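Local coordinates for glycerol-3-phosphate dehydrogenase [NAD(+)] 1 (Saccharomyces cerevisiae, PDB 4FGW), which catalyses the NAD-dependent interconversion of dihydroxyacetone phosphate and sn-glycerol 3-phosphate, driving glycerol production and accumulation in yeast under hyperosmotic stress, at residues N44-T48 with N183-A189; A50-E55 with I99-L105; F279-F283 with W350-S356. All coordinates share one frame; numbering follows the deposited sequence.

Contact 1: N44-T48 with N183-A189; sequences NWGTT and NIATEVA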
loop_
_atom_site.group_PDB
_atom_site.type_symbol
_atom_site.label_atom_id
_atom_site.label_comp_id
_atom_site.label_asym_id
_atom_site.label_seq_id
_atom_site.Cartn_x
_atom_site.Cartn_y
_atom_site.Cartn_z
ATOM N N ASN A 44 27.199 -0.855 -5.468
ATOM C CA ASN A 44 26.087 -1.791 -5.266
ATOM C C ASN A 44 25.114 -1.858 -6.424
ATOM O O ASN A 44 25.025 -2.809 -7.159
ATOM C CB ASN A 44 25.285 -1.284 -4.078
ATOM C CG ASN A 44 25.213 -2.259 -2.982
ATOM O OD1 ASN A 44 24.895 -1.925 -1.862
ATOM N ND2 ASN A 44 25.524 -3.479 -3.285
ATOM N N TRP A 45 24.360 -0.789 -6.522
ATOM C CA TRP A 45 23.314 -0.573 -7.499
ATOM C C TRP A 45 23.855 -0.424 -8.912
ATOM O O TRP A 45 23.249 -0.941 -9.851
ATOM C CB TRP A 45 22.435 0.613 -7.055
ATOM C CG TRP A 45 21.064 0.726 -7.675
ATOM C CD1 TRP A 45 20.376 1.882 -7.902
ATOM C CD2 TRP A 45 20.183 -0.344 -8.062
ATOM N NE1 TRP A 45 19.133 1.603 -8.423
ATOM C CE2 TRP A 45 18.988 0.246 -8.530
ATOM C CE3 TRP A 45 20.294 -1.745 -8.081
ATOM C CZ2 TRP A 45 17.916 -0.512 -9.008
ATOM C CZ3 TRP A 45 19.221 -2.498 -8.529
ATOM C CH2 TRP A 45 18.044 -1.883 -8.973
ATOM N N GLY A 46 25.004 0.237 -9.038
ATOM C CA GLY A 46 25.702 0.459 -10.299
ATOM C C GLY A 46 26.092 -0.816 -11.019
ATOM O O GLY A 46 25.816 -0.947 -12.215
ATOM N N THR A 47 26.733 -1.764 -10.293
ATOM C CA THR A 47 27.171 -3.061 -10.835
ATOM C C THR A 47 25.962 -3.928 -11.187
ATOM O O THR A 47 25.960 -4.590 -12.227
ATOM C CB THR A 47 28.128 -3.773 -9.864
ATOM O OG1 THR A 47 29.109 -2.849 -9.413
ATOM C CG2 THR A 47 28.813 -4.979 -10.483
ATOM N N THR A 48 24.940 -3.913 -10.313
ATOM C CA THR A 48 23.697 -4.657 -10.474
ATOM C C THR A 48 22.951 -4.197 -11.732
ATOM O O THR A 48 22.612 -5.035 -12.566
ATOM C CB THR A 48 22.857 -4.573 -9.188
ATOM O OG1 THR A 48 23.651 -4.989 -8.075
ATOM C CG2 THR A 48 21.609 -5.421 -9.261
ATOM N N ASN A 183 12.965 -2.115 -4.628
ATOM C CA ASN A 183 14.086 -3.007 -4.898
ATOM C C ASN A 183 15.352 -2.643 -4.143
ATOM O O ASN A 183 15.509 -1.511 -3.705
ATOM C CB ASN A 183 14.355 -3.145 -6.425
ATOM C CG ASN A 183 14.439 -1.851 -7.181
ATOM O OD1 ASN A 183 15.330 -1.030 -6.976
ATOM N ND2 ASN A 183 13.520 -1.659 -8.088
ATOM N N ILE A 184 16.233 -3.630 -3.971
ATOM C CA ILE A 184 17.542 -3.564 -3.301
ATOM C C ILE A 184 18.536 -4.217 -4.279
ATOM O O ILE A 184 18.241 -5.290 -4.819
ATOM C CB ILE A 184 17.502 -4.324 -1.928
ATOM C CG1 ILE A 184 16.525 -3.676 -0.945
ATOM C CG2 ILE A 184 18.873 -4.395 -1.296
ATOM C CD1 ILE A 184 15.931 -4.633 0.172
ATOM N N ALA A 185 19.702 -3.583 -4.499
ATOM C CA ALA A 185 20.761 -4.074 -5.383
ATOM C C ALA A 185 21.097 -5.551 -5.150
ATOM O O ALA A 185 21.126 -6.323 -6.103
ATOM C CB ALA A 185 22.007 -3.224 -5.218
ATOM N N THR A 186 21.295 -5.934 -3.874
ATOM C CA THR A 186 21.615 -7.285 -3.395
ATOM C C THR A 186 20.625 -8.353 -3.880
ATOM O O THR A 186 21.050 -9.426 -4.301
ATOM C CB THR A 186 21.830 -7.227 -1.869
ATOM O OG1 THR A 186 23.095 -6.597 -1.638
ATOM C CG2 THR A 186 21.808 -8.596 -1.194
ATOM N N GLU A 187 19.323 -8.050 -3.840
ATOM C CA GLU A 187 18.276 -8.974 -4.272
ATOM C C GLU A 187 18.177 -9.074 -5.791
ATOM O O GLU A 187 18.044 -10.186 -6.306
ATOM C CB GLU A 187 16.920 -8.626 -3.637
ATOM C CG GLU A 187 16.876 -8.900 -2.143
ATOM C CD GLU A 187 15.478 -9.141 -1.617
ATOM O OE1 GLU A 187 15.161 -10.309 -1.288
ATOM O OE2 GLU A 187 14.687 -8.170 -1.564
ATOM N N VAL A 188 18.250 -7.922 -6.506
ATOM C CA VAL A 188 18.209 -7.876 -7.979
ATOM C C VAL A 188 19.403 -8.670 -8.545
ATOM O O VAL A 188 19.222 -9.437 -9.493
ATOM C CB VAL A 188 18.138 -6.429 -8.571
ATOM C CG1 VAL A 188 18.029 -6.452 -10.097
ATOM C CG2 VAL A 188 16.996 -5.624 -7.970
ATOM N N ALA A 189 20.608 -8.505 -7.935
ATOM C CA ALA A 189 21.848 -9.200 -8.320
ATOM C C ALA A 189 21.711 -10.709 -8.139
ATOM O O ALA A 189 22.085 -11.459 -9.031
ATOM C CB ALA A 189 23.026 -8.674 -7.509
#

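Contact 2: A50-E55 with I99-L105; sequences AKVVAE and ITLPDNL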
loop_
_atom_site.group_PDB
_atom_site.type_symbol
_atom_site.label_atom_id
_atom_site.label_comp_id
_atom_site.label_asym_id
_atom_site.label_seq_id
_atom_site.Cartn_x
_atom_site.Cartn_y
_atom_site.Cartn_z
ATOM N N ALA A 50 24.169 -2.608 -14.282
ATOM C CA ALA A 50 25.077 -2.879 -15.395
ATOM C C ALA A 50 25.004 -4.351 -15.823
ATOM O O ALA A 50 25.176 -4.646 -17.005
ATOM C CB ALA A 50 26.491 -2.514 -15.000
ATOM N N LYS A 51 24.731 -5.265 -14.861
ATOM C CA LYS A 51 24.564 -6.706 -15.088
ATOM C C LYS A 51 23.239 -6.937 -15.837
ATOM O O LYS A 51 23.207 -7.714 -16.795
ATOM C CB LYS A 51 24.582 -7.464 -13.744
ATOM C CG LYS A 51 24.366 -8.973 -13.845
ATOM C CD LYS A 51 24.224 -9.605 -12.469
ATOM C CE LYS A 51 23.939 -11.085 -12.519
ATOM N NZ LYS A 51 22.506 -11.376 -12.773
ATOM N N VAL A 52 22.164 -6.238 -15.400
ATOM C CA VAL A 52 20.812 -6.251 -15.975
ATOM C C VAL A 52 20.874 -5.783 -17.451
ATOM O O VAL A 52 20.333 -6.451 -18.341
ATOM C CB VAL A 52 19.864 -5.375 -15.102
ATOM C CG1 VAL A 52 18.575 -5.002 -15.834
ATOM C CG2 VAL A 52 19.554 -6.056 -13.770
ATOM N N VAL A 53 21.571 -4.654 -17.692
ATOM C CA VAL A 53 21.769 -4.035 -19.003
ATOM C C VAL A 53 22.621 -4.927 -19.934
ATOM O O VAL A 53 22.228 -5.128 -21.086
ATOM C CB VAL A 53 22.282 -2.577 -18.850
ATOM C CG1 VAL A 53 22.912 -2.049 -20.132
ATOM C CG2 VAL A 53 21.158 -1.652 -18.386
ATOM N N ALA A 54 23.736 -5.510 -19.425
ATOM C CA ALA A 54 24.605 -6.411 -20.204
ATOM C C ALA A 54 23.888 -7.688 -20.655
ATOM O O ALA A 54 24.152 -8.183 -21.756
ATOM C CB ALA A 54 25.869 -6.753 -19.427
ATOM N N GLU A 55 22.978 -8.205 -19.811
ATOM C CA GLU A 55 22.159 -9.387 -20.088
ATOM C C GLU A 55 21.206 -9.107 -21.255
ATOM O O GLU A 55 21.045 -9.957 -22.134
ATOM C CB GLU A 55 21.350 -9.783 -18.840
ATOM C CG GLU A 55 22.128 -10.615 -17.833
ATOM C CD GLU A 55 21.495 -10.742 -16.460
ATOM O OE1 GLU A 55 20.269 -10.522 -16.339
ATOM O OE2 GLU A 55 22.229 -11.070 -15.501
ATOM N N ILE A 99 28.713 -12.392 -7.014
ATOM C CA ILE A 99 27.849 -12.226 -8.185
ATOM C C ILE A 99 28.639 -12.277 -9.478
ATOM O O ILE A 99 29.436 -11.380 -9.754
ATOM C CB ILE A 99 26.909 -10.983 -8.073
ATOM C CG1 ILE A 99 25.940 -11.087 -6.857
ATOM C CG2 ILE A 99 26.159 -10.687 -9.392
ATOM C CD1 ILE A 99 24.868 -12.256 -6.866
ATOM N N THR A 100 28.395 -13.327 -10.274
ATOM C CA THR A 100 29.048 -13.539 -11.566
ATOM C C THR A 100 28.452 -12.564 -12.583
ATOM O O THR A 100 27.234 -12.522 -12.768
ATOM C CB THR A 100 28.956 -15.017 -11.996
ATOM O OG1 THR A 100 29.351 -15.852 -10.907
ATOM C CG2 THR A 100 29.819 -15.330 -13.213
ATOM N N LEU A 101 29.321 -11.757 -13.207
ATOM C CA LEU A 101 28.930 -10.767 -14.211
ATOM C C LEU A 101 29.009 -11.390 -15.620
ATOM O O LEU A 101 29.871 -12.248 -15.831
ATOM C CB LEU A 101 29.768 -9.481 -14.074
ATOM C CG LEU A 101 29.716 -8.789 -12.695
ATOM C CD1 LEU A 101 30.837 -7.783 -12.544
ATOM C CD2 LEU A 101 28.361 -8.141 -12.434
ATOM N N PRO A 102 28.079 -11.036 -16.553
ATOM C CA PRO A 102 28.032 -11.702 -17.876
ATOM C C PRO A 102 29.313 -12.144 -18.604
ATOM O O PRO A 102 29.736 -13.297 -18.450
ATOM C CB PRO A 102 27.130 -10.783 -18.707
ATOM C CG PRO A 102 26.219 -10.173 -17.716
ATOM C CD PRO A 102 26.963 -10.074 -16.406
ATOM N N ASP A 103 29.885 -11.257 -19.439
ATOM C CA ASP A 103 31.086 -11.453 -20.271
ATOM C C ASP A 103 31.305 -10.139 -21.009
ATOM O O ASP A 103 32.441 -9.677 -21.141
ATOM C CB ASP A 103 30.869 -12.582 -21.308
ATOM C CG ASP A 103 31.859 -13.727 -21.229
ATOM O OD1 ASP A 103 32.441 -14.078 -22.276
ATOM O OD2 ASP A 103 32.018 -14.303 -20.131
ATOM N N ASN A 104 30.186 -9.517 -21.361
ATOM C CA ASN A 104 30.143 -8.276 -22.102
ATOM C C ASN A 104 30.065 -7.037 -21.249
ATOM O O ASN A 104 29.924 -5.937 -21.748
ATOM C CB ASN A 104 28.954 -8.295 -23.042
ATOM C CG ASN A 104 27.748 -8.964 -22.442
ATOM O OD1 ASN A 104 27.862 -9.875 -21.648
ATOM N ND2 ASN A 104 26.586 -8.509 -22.830
ATOM N N LEU A 105 30.129 -7.231 -19.950
ATOM C CA LEU A 105 30.173 -6.128 -18.996
ATOM C C LEU A 105 31.639 -5.803 -18.714
ATOM O O LEU A 105 32.303 -6.514 -17.953
ATOM C CB LEU A 105 29.392 -6.460 -17.710
ATOM C CG LEU A 105 29.361 -5.410 -16.580
ATOM C CD1 LEU A 105 29.014 -4.015 -17.102
ATOM C CD2 LEU A 105 28.389 -5.821 -15.487
#

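Contact 3: F279-F283 with W350-S356; sequences FGQMF and WLETCGS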
loop_
_atom_site.group_PDB
_atom_site.type_symbol
_atom_site.label_atom_id
_atom_site.label_comp_id
_atom_site.label_asym_id
_atom_site.label_seq_id
_atom_site.Cartn_x
_atom_site.Cartn_y
_atom_site.Cartn_z
ATOM N N PHE A 279 1.942 16.476 -2.565
ATOM C CA PHE A 279 3.234 17.142 -2.725
ATOM C C PHE A 279 3.650 17.174 -4.193
ATOM O O PHE A 279 4.081 18.220 -4.685
ATOM C CB PHE A 279 4.322 16.476 -1.858
ATOM C CG PHE A 279 5.606 17.269 -1.748
ATOM C CD1 PHE A 279 5.838 18.098 -0.660
ATOM C CD2 PHE A 279 6.577 17.198 -2.744
ATOM C CE1 PHE A 279 7.016 18.845 -0.570
ATOM C CE2 PHE A 279 7.751 17.947 -2.654
ATOM C CZ PHE A 279 7.966 18.759 -1.565
ATOM N N GLY A 280 3.551 16.023 -4.856
ATOM C CA GLY A 280 3.897 15.884 -6.262
ATOM C C GLY A 280 3.120 16.822 -7.162
ATOM O O GLY A 280 3.714 17.568 -7.935
ATOM N N GLN A 281 1.791 16.827 -7.029
ATOM C CA GLN A 281 0.899 17.647 -7.850
ATOM C C GLN A 281 0.930 19.136 -7.538
ATOM O O GLN A 281 0.590 19.946 -8.406
ATOM C CB GLN A 281 -0.523 17.094 -7.812
ATOM C CG GLN A 281 -0.600 15.663 -8.327
ATOM C CD GLN A 281 -2.012 15.260 -8.588
ATOM O OE1 GLN A 281 -2.860 15.250 -7.686
ATOM N NE2 GLN A 281 -2.287 14.915 -9.836
ATOM N N MET A 282 1.339 19.499 -6.312
ATOM C CA MET A 282 1.465 20.890 -5.878
ATOM C C MET A 282 2.749 21.512 -6.443
ATOM O O MET A 282 2.713 22.646 -6.915
ATOM C CB MET A 282 1.468 20.967 -4.340
ATOM C CG MET A 282 1.300 22.366 -3.787
ATOM S SD MET A 282 1.321 22.408 -1.976
ATOM C CE MET A 282 -0.310 21.723 -1.602
ATOM N N PHE A 283 3.871 20.769 -6.393
ATOM C CA PHE A 283 5.187 21.240 -6.821
ATOM C C PHE A 283 5.683 20.744 -8.177
ATOM O O PHE A 283 6.580 21.361 -8.755
ATOM C CB PHE A 283 6.226 21.013 -5.706
ATOM C CG PHE A 283 5.809 21.648 -4.398
ATOM C CD1 PHE A 283 5.364 20.868 -3.337
ATOM C CD2 PHE A 283 5.787 23.032 -4.252
ATOM C CE1 PHE A 283 4.939 21.459 -2.142
ATOM C CE2 PHE A 283 5.357 23.619 -3.063
ATOM C CZ PHE A 283 4.950 22.831 -2.010
ATOM N N TRP A 350 11.114 23.801 3.047
ATOM C CA TRP A 350 10.513 24.115 1.751
ATOM C C TRP A 350 9.073 24.593 1.919
ATOM O O TRP A 350 8.686 25.579 1.293
ATOM C CB TRP A 350 10.571 22.890 0.814
ATOM C CG TRP A 350 9.846 23.040 -0.499
ATOM C CD1 TRP A 350 8.950 22.167 -1.033
ATOM C CD2 TRP A 350 9.957 24.124 -1.437
ATOM N NE1 TRP A 350 8.502 22.628 -2.249
ATOM C CE2 TRP A 350 9.103 23.827 -2.523
ATOM C CE3 TRP A 350 10.673 25.334 -1.456
ATOM C CZ2 TRP A 350 8.969 24.675 -3.627
ATOM C CZ3 TRP A 350 10.518 26.187 -2.537
ATOM C CH2 TRP A 350 9.695 25.842 -3.619
ATOM N N LEU A 351 8.297 23.903 2.776
ATOM C CA LEU A 351 6.900 24.229 3.055
ATOM C C LEU A 351 6.729 25.541 3.804
ATOM O O LEU A 351 5.734 26.229 3.579
ATOM C CB LEU A 351 6.175 23.077 3.760
ATOM C CG LEU A 351 5.967 21.806 2.933
ATOM C CD1 LEU A 351 5.440 20.674 3.799
ATOM C CD2 LEU A 351 5.063 22.058 1.734
ATOM N N GLU A 352 7.702 25.903 4.669
ATOM C CA GLU A 352 7.708 27.182 5.396
ATOM C C GLU A 352 7.901 28.343 4.421
ATOM O O GLU A 352 7.211 29.358 4.554
ATOM C CB GLU A 352 8.783 27.214 6.497
ATOM C CG GLU A 352 8.309 26.631 7.821
ATOM C CD GLU A 352 9.221 26.790 9.025
ATOM O OE1 GLU A 352 8.725 26.608 10.161
ATOM O OE2 GLU A 352 10.434 27.052 8.841
ATOM N N THR A 353 8.798 28.182 3.417
ATOM C CA THR A 353 9.056 29.212 2.397
ATOM C C THR A 353 7.906 29.333 1.377
ATOM O O THR A 353 7.774 30.365 0.716
ATOM C CB THR A 353 10.471 29.111 1.780
ATOM O OG1 THR A 353 10.529 28.064 0.820
ATOM C CG2 THR A 353 11.565 28.942 2.822
ATOM N N CYS A 354 7.066 28.286 1.283
ATOM C CA CYS A 354 5.886 28.209 0.416
ATOM C C CYS A 354 4.624 28.670 1.145
ATOM O O CYS A 354 3.676 29.130 0.505
ATOM C CB CYS A 354 5.715 26.788 -0.110
ATOM S SG CYS A 354 6.848 26.350 -1.451
ATOM N N GLY A 355 4.612 28.492 2.466
ATOM C CA GLY A 355 3.466 28.777 3.320
ATOM C C GLY A 355 2.430 27.682 3.155
ATOM O O GLY A 355 1.227 27.956 3.144
ATOM N N SER A 356 2.905 26.425 3.000
ATOM C CA SER A 356 2.086 25.229 2.767
ATOM C C SER A 356 2.291 24.110 3.819
ATOM O O SER A 356 2.059 22.932 3.523
ATOM C CB SER A 356 2.332 24.703 1.355
ATOM O OG SER A 356 2.056 25.690 0.371
#

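Contact 1: N44-T48 with N183-A189
Trp-45 and Ala-185 carry the apolar half of this contact, a worked case of how small residues let two helices run close together. Chi1 of -161° sets the indole CG opposite the backbone N, which lays the six-membered ring along the start of helix 185-189. There Trp-45 CE3 comes within 3.6 Å of Ala-185 CA, and Trp-45 CZ3 meets Val-188 CG2 at 3.9 Å. Ala-185 CB presses on the backbone of the other helix, 3.6 Å from Asn-44 C. Thr-48 adds its methyl, with CG2 3.7 Å from Val-188 CB and 3.3 Å from Ala-185 O.

No hydrogen bond crosses between the segments; Thr-48 OG1 and Asn-183 ND2 turn to partners within their own segment or beyond it. Thr-48 OG1 donates to Asn-44 O one turn back at 2.7 Å, which fixes the rotation that turns CG2 toward the partner helix. Asn-183 OD1 lies 3.3 Å from Trp-45 CZ2, the amide and indole planes 33° apart, while Asn-183 ND2 bonds to Glu-195 O. Without the indole, as with an alanine here, Ala-185 and Val-188 would probably face a gap and the Asn-183 amide would lose the ring beside it.

Asn-44, Trp-45, Gly-46 and Ala-185 are inferred from related enzymes to bind NAD(+), consistent with the glycine-rich turn and first helix of a Rossmann fold. The axes of 44-48 and 185-189 come within 9.0 Å at only 20°, nearly parallel. Phe-227 of strand 227-232 touches Trp-45, Asn-183 and Val-188, Ser-194 of strand 194-199 touches Asn-183 and Val-188, and Trp-260 of the second subunit packs on Glu-187 of helix 185-189.

Contact 2: A50-E55 with I99-L105
The flat group of this contact, the Asn-104 amide, meets Ala-54 O tilted 22° out of its plane. It belongs to the loop that leads into strand 105-108, an outermost strand of the sheet within this chain, and that lies against helix 44-59, the first helix of the Rossmann fold. Asn-104 ND2 donates to Ala-54 O at 2.7 Å, but the bond is bent (N-H...O 133°). ND2 also bonds to Pro-66 O, so one nitrogen ties the helix to the residues just before strand 67-71.

Pro-102, a puckered ring, meets the helix through CG and CD: CG rests 3.8 Å from Ala-54 CB, with Glu-55 CG also close to it, and CD lies 3.8 Å from Lys-51 CG. Leu-105 reaches one turn earlier on the helix, against Ala-50. Its CG is opposite the backbone N (chi1 179°), which carries CD1 to 3.6 Å from Ala-50 CB.

Lys-51 shows how a long charged side chain can serve apolar packing with its methylenes and ion pairing with its tip. Its aliphatic part crosses Pro-102 and Ile-99 at about right angles, with CD 3.8 Å from Ile-99 CG2, before the chain bends at its last torsion. The ammonium forms salt bridges with Glu-55 and Glu-191, and Glu-55 OE1 reaches on to Tyr-226 and Arg-224. Lys-51 NZ approaches the syn lone pair of Glu-55 OE2, at 2.8 Å.

Contact 3: F279-F283 with W350-S356
Phe-283 and Trp-350 form the tight centre of the contact, an edge-to-face pair in which the pyrrole edge of the indole is directed at the phenyl face. Trp-350 NE1 stands 3.3 Å above the Phe-283 plane, over the ring centre; the centroids are 4.3 Å apart and the planes meet at 56°. Chi1 of -55° places Phe-283 CG opposite its own carbonyl carbon and extends the ring across to the other helix. Phe-279 completes the cluster: its CZ touches Trp-350 CD1 at 3.6 Å, near the indole plane, while Phe-283 CD1 covers one of its faces. Leu-351 CD2 approaches the phenyl obliquely, 3.8 Å from Phe-283 CZ. Cys-354 SG adds a sulfur-aromatic contact, 3.5 Å from Phe-283 CE2, and also lies over one face of the indole, offset toward its rim. Val-161 of strand 160-162 borders both Phe-283 and Trp-350.

Packing is looser toward the end of helix 340-354, where the chain turns at Gly-355 with positive phi. Here Met-282 SD comes only to 4.1 Å of Ser-356 OG, both residues partly exposed, although Met-282 CG covers the Phe-283 face turned away from the indole.

With axes 13.6 Å apart and inclined at 45°, the two helix ends are bridged by long side chains rather than by close backbones: an interhelical aromatic cluster in the helical C-terminal domain of this dehydrogenase family.

Contacts 1 and 2 are neighbours in the Rossmann domain, their centres about 12 Å apart. Both use helix 44-59, contact 1 at its first turn and contact 2 farther along, and contact 2 is nested within the loop that contact 1 closes. They also touch directly: Val-188 CG1 packs on Val-52 CG2 at 4.0 Å. Contact 3 follows in series, in the helical C-terminal domain on the opposite side of the chain's centre, about 33 Å from contact 1 and about 42 Å from contact 2 between centres. The helix behind the probable NAD-binding turn is thus packed along two successive stretches, while the helical domain has its own separate packing.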